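Local coordinates for protein aminoglycoside 6-adenylyltransferase (Bacillus subtilis, PDB 2PBE) that transfers AMP from ATP, or GMP from GTP, to O-6 of streptomycin and so mediates bacterial resistance to the antibiotic, at residues 155-160 against 250-255; 191-196 against 208-213; 255-260 against 265-270. All coordinates share one frame; numbering follows the deposited sequence.

Coming from the N terminus, the chain runs through most of the mixed sheet before it reaches helix 151-173, where contact 1 opens. That contact closes a large, mostly helical loop by bringing 155-160 against 250-255 on helix 238-263. Nested inside it, contact 2 closes a much shorter loop, from helix 177-204 to the residues that leave strand 207-209, and so ties the helices to the sheet near one of its ends. Met-195 of helix 177-204 touches Phe-252 and Cys-158 of contact 1. Contact 3 follows in series: sharing Tyr-255 with contact 1, it folds residues 265-270, which lead into helix 270-283, back along helix 238-263. None of the three loops cross.

Contact 1: residues 155-160 against 250-255; sequences DDCCNE and ALFRKY
Phe-252 reaches from helix 238-263 to the neighbouring helix 151-173 and pushes the end of its ring against Cys-157 and Cys-158. With CG anti to the backbone N (chi1 -158°), the ring projects straight across the gap between the two backbones, which come no nearer than 8.5 Å between the CA atoms of Cys-158 and Phe-252. Both sulfurs meet the far end of the ring. Cys-157 SG lies at the edge, in the ring plane, 3.9 Å from Phe-252 CZ, whereas Cys-158 SG comes in obliquely, 3.7 Å from Phe-252 CE2. Backbone atoms complete this side: Cys-158 CA sits at the ring edge, 3.7 Å from Phe-252 CE2, and Cys-157 O is near CZ. These are Cys sulfur-aromatic contacts within the helical bundle that makes up the C-terminal part of the chain, and within 250-255 Phe-252 is the residue that touches 155-160. The ring has further partners here: it stacks with Phe-161, meets Trp-162 with the planes at about 80°, and touches Met-195 of helix 177-204. No hydrogen bond links the two segments. On the solvent side, Asp-156, Ala-250 and Lys-254 are exposed and turned away from this packing, Lys-254 forming a salt bridge with Glu-228. Toward helix 270-283 the surroundings are polar but less open: Arg-253 makes a salt bridge with Asp-271, while Asp-155 OD1 is hydrogen-bonded to the hydroxyl of Tyr-270.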
# COMPACT_ATOMS: atom_id res chain seq x y z
N ASP A 155 6.25 -18.16 1.83
CA ASP A 155 5.82 -19.26 2.67
C ASP A 155 5.31 -18.73 4.01
O ASP A 155 4.33 -19.22 4.54
CB ASP A 155 6.98 -20.22 2.88
CG ASP A 155 6.58 -21.41 3.70
OD1 ASP A 155 6.58 -21.29 4.96
OD2 ASP A 155 6.25 -22.45 3.10
N ASP A 156 5.97 -17.71 4.54
CA ASP A 156 5.53 -17.15 5.80
C ASP A 156 4.10 -16.59 5.71
O ASP A 156 3.27 -16.87 6.57
CB ASP A 156 6.46 -16.04 6.27
CG ASP A 156 7.83 -16.55 6.71
OD1 ASP A 156 7.95 -17.73 7.08
OD2 ASP A 156 8.78 -15.75 6.69
N CYS A 157 3.80 -15.83 4.67
CA CYS A 157 2.45 -15.28 4.54
C CYS A 157 1.39 -16.37 4.49
O CYS A 157 0.31 -16.20 5.05
CB CYS A 157 2.33 -14.42 3.29
SG CYS A 157 0.76 -13.53 3.20
N CYS A 158 1.69 -17.48 3.83
CA CYS A 158 0.74 -18.57 3.73
C CYS A 158 0.62 -19.29 5.07
O CYS A 158 -0.47 -19.67 5.49
CB CYS A 158 1.16 -19.56 2.65
SG CYS A 158 1.17 -18.87 0.99
N ASN A 159 1.75 -19.45 5.76
CA ASN A 159 1.78 -20.12 7.04
C ASN A 159 0.88 -19.37 8.02
O ASN A 159 -0.03 -19.95 8.60
CB ASN A 159 3.22 -20.17 7.56
CG ASN A 159 3.39 -21.14 8.70
OD1 ASN A 159 3.89 -22.26 8.53
ND2 ASN A 159 2.98 -20.73 9.88
N GLU A 160 1.11 -18.07 8.15
CA GLU A 160 0.33 -17.23 9.06
C GLU A 160 -1.14 -17.21 8.68
O GLU A 160 -2.02 -17.35 9.54
CB GLU A 160 0.88 -15.80 9.04
CG GLU A 160 0.18 -14.83 9.99
CD GLU A 160 0.45 -15.11 11.47
OE1 GLU A 160 0.03 -14.29 12.31
OE2 GLU A 160 1.07 -16.16 11.78
N ALA A 250 -10.97 -18.77 -0.64
CA ALA A 250 -11.07 -18.76 -2.09
C ALA A 250 -10.12 -17.75 -2.70
O ALA A 250 -9.39 -18.06 -3.65
CB ALA A 250 -12.49 -18.44 -2.49
N LEU A 251 -10.10 -16.54 -2.15
CA LEU A 251 -9.23 -15.50 -2.68
C LEU A 251 -7.76 -15.72 -2.38
O LEU A 251 -6.91 -15.33 -3.17
CB LEU A 251 -9.67 -14.15 -2.15
CG LEU A 251 -10.95 -13.64 -2.83
CD1 LEU A 251 -11.46 -12.40 -2.13
CD2 LEU A 251 -10.66 -13.34 -4.31
N PHE A 252 -7.46 -16.34 -1.24
CA PHE A 252 -6.06 -16.56 -0.90
C PHE A 252 -5.44 -17.60 -1.80
O PHE A 252 -4.26 -17.51 -2.13
CB PHE A 252 -5.88 -17.01 0.56
CG PHE A 252 -4.50 -16.74 1.08
CD1 PHE A 252 -4.10 -15.43 1.35
CD2 PHE A 252 -3.58 -17.79 1.27
CE1 PHE A 252 -2.78 -15.14 1.82
CE2 PHE A 252 -2.24 -17.53 1.74
CZ PHE A 252 -1.84 -16.19 2.01
N ARG A 253 -6.22 -18.61 -2.16
CA ARG A 253 -5.72 -19.67 -3.04
C ARG A 253 -5.36 -18.99 -4.34
O ARG A 253 -4.25 -19.11 -4.84
CB ARG A 253 -6.79 -20.74 -3.29
CG ARG A 253 -7.14 -21.56 -2.07
CD ARG A 253 -8.33 -22.50 -2.31
NE ARG A 253 -8.73 -23.15 -1.06
CZ ARG A 253 -9.94 -23.07 -0.51
NH1 ARG A 253 -10.90 -22.36 -1.09
NH2 ARG A 253 -10.20 -23.69 0.64
N LYS A 254 -6.34 -18.26 -4.87
CA LYS A 254 -6.20 -17.55 -6.12
C LYS A 254 -4.90 -16.75 -6.20
O LYS A 254 -4.06 -17.00 -7.07
CB LYS A 254 -7.41 -16.63 -6.31
CG LYS A 254 -7.42 -15.91 -7.65
CD LYS A 254 -8.75 -15.22 -7.93
CE LYS A 254 -8.64 -14.42 -9.22
NZ LYS A 254 -9.89 -13.71 -9.59
N TYR A 255 -4.69 -15.82 -5.28
CA TYR A 255 -3.49 -14.99 -5.31
C TYR A 255 -2.18 -15.63 -4.92
O TYR A 255 -1.13 -15.24 -5.44
CB TYR A 255 -3.76 -13.71 -4.53
CG TYR A 255 -4.82 -12.92 -5.27
CD1 TYR A 255 -4.54 -12.35 -6.55
CD2 TYR A 255 -6.15 -12.84 -4.78
CE1 TYR A 255 -5.57 -11.76 -7.34
CE2 TYR A 255 -7.20 -12.24 -5.56
CZ TYR A 255 -6.90 -11.70 -6.84
OH TYR A 255 -7.91 -11.17 -7.64

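Contact 2: residues 191-196 against 208-213; sequences NLLRMM and FSMGKN
Met-210, present as selenomethionine, touches Leu-193 with its terminal methyl group alone. Its CE lies 3.3 Å from Leu-193 CB and 3.9 Å from Leu-193 CD1, so the methyl rests beside the root of the leucine as well as along its branch. The same CE is 3.6 Å from Leu-193 O and 4.0 Å from Arg-194 N, which places it against the helix backbone too; no hydrogen bond joins the segments. The methionine spans the gap by staying extended through chi2 and then turning about the CG-SE bond (chi3 87°), which lays the methyl on the helix surface. Farther out, Ile-146 and Met-217 pack on Met-210, and Tyr-214 packs on Leu-193. Arg-194 runs past the contact and ends in a hydrogen bond from NH2 to Gln-143 O. The backbone of Met-210 is itself held by hydrogen bonds to Tyr-144 and Phe-216. Just next to it, Ser-209 OG accepts from Gly-211 N at 3.1 Å, an ST turn that bends the chain as it leaves the strand. Strand 207-209 runs antiparallel to both its neighbours, 125-128 and 145-146, near one margin of the mixed sheet, and Met-210 joins this margin to helix 177-204, whose Met-195 packs on helices 151-173 and 238-263.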
# COMPACT_ATOMS: atom_id res chain seq x y z
N ASN A 191 -3.54 -10.61 5.68
CA ASN A 191 -2.54 -11.38 4.94
C ASN A 191 -3.02 -11.63 3.51
O ASN A 191 -2.23 -11.70 2.59
CB ASN A 191 -2.19 -12.69 5.65
CG ASN A 191 -1.10 -12.50 6.70
OD1 ASN A 191 -1.37 -12.27 7.88
ND2 ASN A 191 0.15 -12.58 6.27
N LEU A 192 -4.33 -11.75 3.33
CA LEU A 192 -4.89 -11.92 2.00
C LEU A 192 -4.49 -10.67 1.21
O LEU A 192 -4.08 -10.75 0.05
CB LEU A 192 -6.41 -12.04 2.09
CG LEU A 192 -7.20 -11.76 0.80
CD1 LEU A 192 -6.77 -12.75 -0.31
CD2 LEU A 192 -8.69 -11.90 1.08
N LEU A 193 -4.59 -9.52 1.87
CA LEU A 193 -4.23 -8.24 1.26
C LEU A 193 -2.77 -8.17 0.86
O LEU A 193 -2.44 -7.63 -0.19
CB LEU A 193 -4.54 -7.11 2.23
CG LEU A 193 -5.92 -6.47 2.25
CD1 LEU A 193 -5.86 -5.30 3.19
CD2 LEU A 193 -6.31 -6.00 0.86
N ARG A 194 -1.89 -8.69 1.72
CA ARG A 194 -0.46 -8.69 1.43
C ARG A 194 -0.24 -9.54 0.21
O ARG A 194 0.51 -9.18 -0.68
CB ARG A 194 0.34 -9.28 2.59
CG ARG A 194 1.85 -9.26 2.38
CD ARG A 194 2.56 -9.84 3.57
NE ARG A 194 2.22 -9.15 4.82
CZ ARG A 194 2.80 -8.02 5.21
NH1 ARG A 194 3.75 -7.44 4.46
NH2 ARG A 194 2.41 -7.46 6.35
N MSE A 195 -0.90 -10.70 0.19
CA MSE A 195 -0.80 -11.62 -0.94
C MSE A 195 -1.26 -10.93 -2.22
O MSE A 195 -0.65 -11.10 -3.29
CB MSE A 195 -1.67 -12.87 -0.68
CG MSE A 195 -1.42 -14.01 -1.66
SE MSE A 195 0.47 -14.47 -1.86
CE MSE A 195 0.75 -15.48 -0.18
N MSE A 196 -2.33 -10.15 -2.12
CA MSE A 196 -2.84 -9.44 -3.28
C MSE A 196 -1.87 -8.33 -3.67
O MSE A 196 -1.66 -8.06 -4.85
CB MSE A 196 -4.22 -8.87 -2.96
CG MSE A 196 -5.27 -9.95 -2.78
SE MSE A 196 -7.04 -9.32 -2.22
CE MSE A 196 -7.89 -8.93 -3.92
N PHE A 208 5.97 -0.61 -2.33
CA PHE A 208 5.17 0.47 -1.78
C PHE A 208 4.61 0.14 -0.42
O PHE A 208 4.81 -0.96 0.09
CB PHE A 208 4.03 0.82 -2.74
CG PHE A 208 3.16 -0.35 -3.08
CD1 PHE A 208 2.00 -0.63 -2.33
CD2 PHE A 208 3.47 -1.20 -4.16
CE1 PHE A 208 1.15 -1.74 -2.65
CE2 PHE A 208 2.64 -2.32 -4.51
CZ PHE A 208 1.47 -2.58 -3.75
N SER A 209 3.91 1.10 0.17
CA SER A 209 3.32 0.90 1.46
C SER A 209 1.81 0.79 1.31
O SER A 209 1.23 1.31 0.36
CB SER A 209 3.72 2.04 2.38
OG SER A 209 3.05 2.00 3.63
N MSE A 210 1.17 0.07 2.23
CA MSE A 210 -0.27 -0.10 2.19
C MSE A 210 -0.86 1.03 3.01
O MSE A 210 -2.04 1.34 2.92
CB MSE A 210 -0.66 -1.46 2.75
CG MSE A 210 -0.13 -2.63 1.93
SE MSE A 210 -0.52 -4.42 2.67
CE MSE A 210 -2.24 -4.71 1.92
N GLY A 211 0.01 1.67 3.79
CA GLY A 211 -0.40 2.77 4.62
C GLY A 211 -1.00 2.34 5.94
O GLY A 211 -1.41 1.19 6.08
N LYS A 212 -1.03 3.26 6.91
CA LYS A 212 -1.60 2.99 8.22
C LYS A 212 -3.00 2.40 8.00
O LYS A 212 -3.89 3.06 7.45
CB LYS A 212 -1.69 4.28 9.04
CG LYS A 212 -1.91 4.05 10.53
CD LYS A 212 -0.69 3.38 11.16
CE LYS A 212 -1.03 2.71 12.49
NZ LYS A 212 0.11 1.85 12.95
N ASN A 213 -3.17 1.15 8.40
CA ASN A 213 -4.44 0.42 8.24
C ASN A 213 -4.85 0.20 6.79
O ASN A 213 -6.03 0.33 6.43
CB ASN A 213 -5.59 1.10 9.00
CG ASN A 213 -5.58 0.76 10.47
OD1 ASN A 213 -4.87 1.39 11.27
ND2 ASN A 213 -6.34 -0.27 10.85

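Contact 3: residues 255-260 against 265-270; sequences YSKAVS and YKYPDY
Tyr-265 and Ser-260 supply the one direct hydrogen bond across this contact: Tyr-265 N donates to Ser-260 O over 2.9 Å, in the carbonyl plane and on a lone pair, with an N-H...O angle of 151°. A second polar link is indirect. A water donates to Ser-256 OG at 3.2 Å and to Tyr-267 OH at 3.0 Å, bridging helix and linker. Ser-256 OG is also within hydrogen-bonding reach of the carbonyls of Phe-252 and Arg-253, and Tyr-267 OH bonds to the carboxylate of Asp-271. Ser-260 OG, placed between its own N and carbonyl carbon (chi1 58°), is turned back toward the carbonyls of Ser-256 and Lys-257, either of which could take its proton. Van der Waals packing centres on the Tyr-267 ring. Ser-256 OG and Ser-260 OG lie at its edge, the latter 3.8 Å from Tyr-267 CD1. The extended aliphatic chain of Lys-257 passes obliquely beside the Tyr-267 side chain, CG 3.5 Å from Tyr-267 CE1 and CE near the hydroxyl. The linker thus runs back along the last turns of helix 238-263 toward helix 270-283, while Tyr-265 and Pro-268 lean on the start of helix 151-173.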
# COMPACT_ATOMS: atom_id res chain seq x y z
N TYR A 255 -4.69 -15.82 -5.28
CA TYR A 255 -3.49 -14.99 -5.31
C TYR A 255 -2.18 -15.63 -4.92
O TYR A 255 -1.13 -15.24 -5.44
CB TYR A 255 -3.76 -13.71 -4.53
CG TYR A 255 -4.82 -12.92 -5.27
CD1 TYR A 255 -4.54 -12.35 -6.55
CD2 TYR A 255 -6.15 -12.84 -4.78
CE1 TYR A 255 -5.57 -11.76 -7.34
CE2 TYR A 255 -7.20 -12.24 -5.56
CZ TYR A 255 -6.90 -11.70 -6.84
OH TYR A 255 -7.91 -11.17 -7.64
N SER A 256 -2.21 -16.59 -4.00
CA SER A 256 -0.98 -17.26 -3.60
C SER A 256 -0.57 -18.19 -4.73
O SER A 256 0.62 -18.39 -4.97
CB SER A 256 -1.17 -18.04 -2.29
OG SER A 256 -2.17 -19.03 -2.44
N LYS A 257 -1.55 -18.76 -5.43
CA LYS A 257 -1.27 -19.62 -6.57
C LYS A 257 -0.67 -18.75 -7.68
O LYS A 257 0.33 -19.10 -8.29
CB LYS A 257 -2.55 -20.30 -7.08
CG LYS A 257 -2.95 -21.48 -6.22
CD LYS A 257 -4.28 -22.09 -6.62
CE LYS A 257 -4.66 -23.23 -5.66
NZ LYS A 257 -5.98 -23.83 -5.96
N ALA A 258 -1.29 -17.60 -7.89
CA ALA A 258 -0.83 -16.65 -8.90
C ALA A 258 0.60 -16.18 -8.64
O ALA A 258 1.44 -16.13 -9.56
CB ALA A 258 -1.75 -15.47 -8.92
N VAL A 259 0.89 -15.84 -7.39
CA VAL A 259 2.21 -15.36 -7.00
C VAL A 259 3.25 -16.48 -7.02
O VAL A 259 4.34 -16.31 -7.57
CB VAL A 259 2.16 -14.73 -5.58
CG1 VAL A 259 3.56 -14.49 -5.04
CG2 VAL A 259 1.40 -13.41 -5.62
N SER A 260 2.92 -17.60 -6.41
CA SER A 260 3.82 -18.74 -6.34
C SER A 260 4.21 -19.16 -7.73
O SER A 260 5.35 -19.53 -7.99
CB SER A 260 3.15 -19.91 -5.64
OG SER A 260 1.97 -20.27 -6.32
N TYR A 265 7.86 -20.32 -6.88
CA TYR A 265 8.06 -20.74 -5.50
C TYR A 265 7.15 -21.93 -5.26
O TYR A 265 6.13 -22.08 -5.93
CB TYR A 265 7.70 -19.62 -4.52
CG TYR A 265 8.61 -18.40 -4.57
CD1 TYR A 265 9.95 -18.50 -5.02
CD2 TYR A 265 8.14 -17.14 -4.13
CE1 TYR A 265 10.80 -17.36 -5.04
CE2 TYR A 265 8.98 -15.99 -4.13
CZ TYR A 265 10.31 -16.11 -4.59
OH TYR A 265 11.12 -15.01 -4.61
N LYS A 266 7.52 -22.79 -4.30
CA LYS A 266 6.69 -23.95 -4.00
C LYS A 266 5.36 -23.54 -3.37
O LYS A 266 5.32 -22.73 -2.43
CB LYS A 266 7.41 -24.90 -3.03
CG LYS A 266 6.61 -26.17 -2.69
CD LYS A 266 7.37 -27.16 -1.80
CE LYS A 266 7.45 -26.69 -0.34
NZ LYS A 266 8.06 -27.72 0.53
N TYR A 267 4.26 -24.08 -3.91
CA TYR A 267 2.96 -23.79 -3.35
C TYR A 267 2.89 -24.63 -2.07
O TYR A 267 3.11 -25.83 -2.10
CB TYR A 267 1.85 -24.20 -4.31
CG TYR A 267 0.49 -23.80 -3.81
CD1 TYR A 267 0.09 -22.44 -3.81
CD2 TYR A 267 -0.39 -24.77 -3.28
CE1 TYR A 267 -1.17 -22.05 -3.28
CE2 TYR A 267 -1.66 -24.40 -2.75
CZ TYR A 267 -2.04 -23.04 -2.75
OH TYR A 267 -3.24 -22.68 -2.19
N PRO A 268 2.60 -23.99 -0.92
CA PRO A 268 2.53 -24.76 0.32
C PRO A 268 1.40 -25.76 0.37
O PRO A 268 0.54 -25.78 -0.50
CB PRO A 268 2.34 -23.68 1.38
CG PRO A 268 2.94 -22.46 0.74
CD PRO A 268 2.44 -22.56 -0.66
N ASP A 269 1.40 -26.58 1.41
CA ASP A 269 0.36 -27.58 1.59
C ASP A 269 -0.60 -27.15 2.69
O ASP A 269 -1.51 -27.91 3.07
CB ASP A 269 0.95 -28.96 1.91
CG ASP A 269 1.83 -28.96 3.15
OD1 ASP A 269 1.41 -28.42 4.20
OD2 ASP A 269 2.95 -29.50 3.11
N TYR A 270 -0.39 -25.94 3.19
CA TYR A 270 -1.24 -25.40 4.24
C TYR A 270 -2.69 -25.31 3.76
O TYR A 270 -3.61 -25.58 4.52
CB TYR A 270 -0.77 -24.02 4.66
CG TYR A 270 0.71 -23.92 4.95
CD1 TYR A 270 1.38 -24.91 5.71
CD2 TYR A 270 1.45 -22.78 4.53
CE1 TYR A 270 2.76 -24.77 6.05
CE2 TYR A 270 2.83 -22.62 4.86
CZ TYR A 270 3.48 -23.62 5.62
OH TYR A 270 4.80 -23.47 5.98
O HOH W 1 -2.26 -20.94 0.09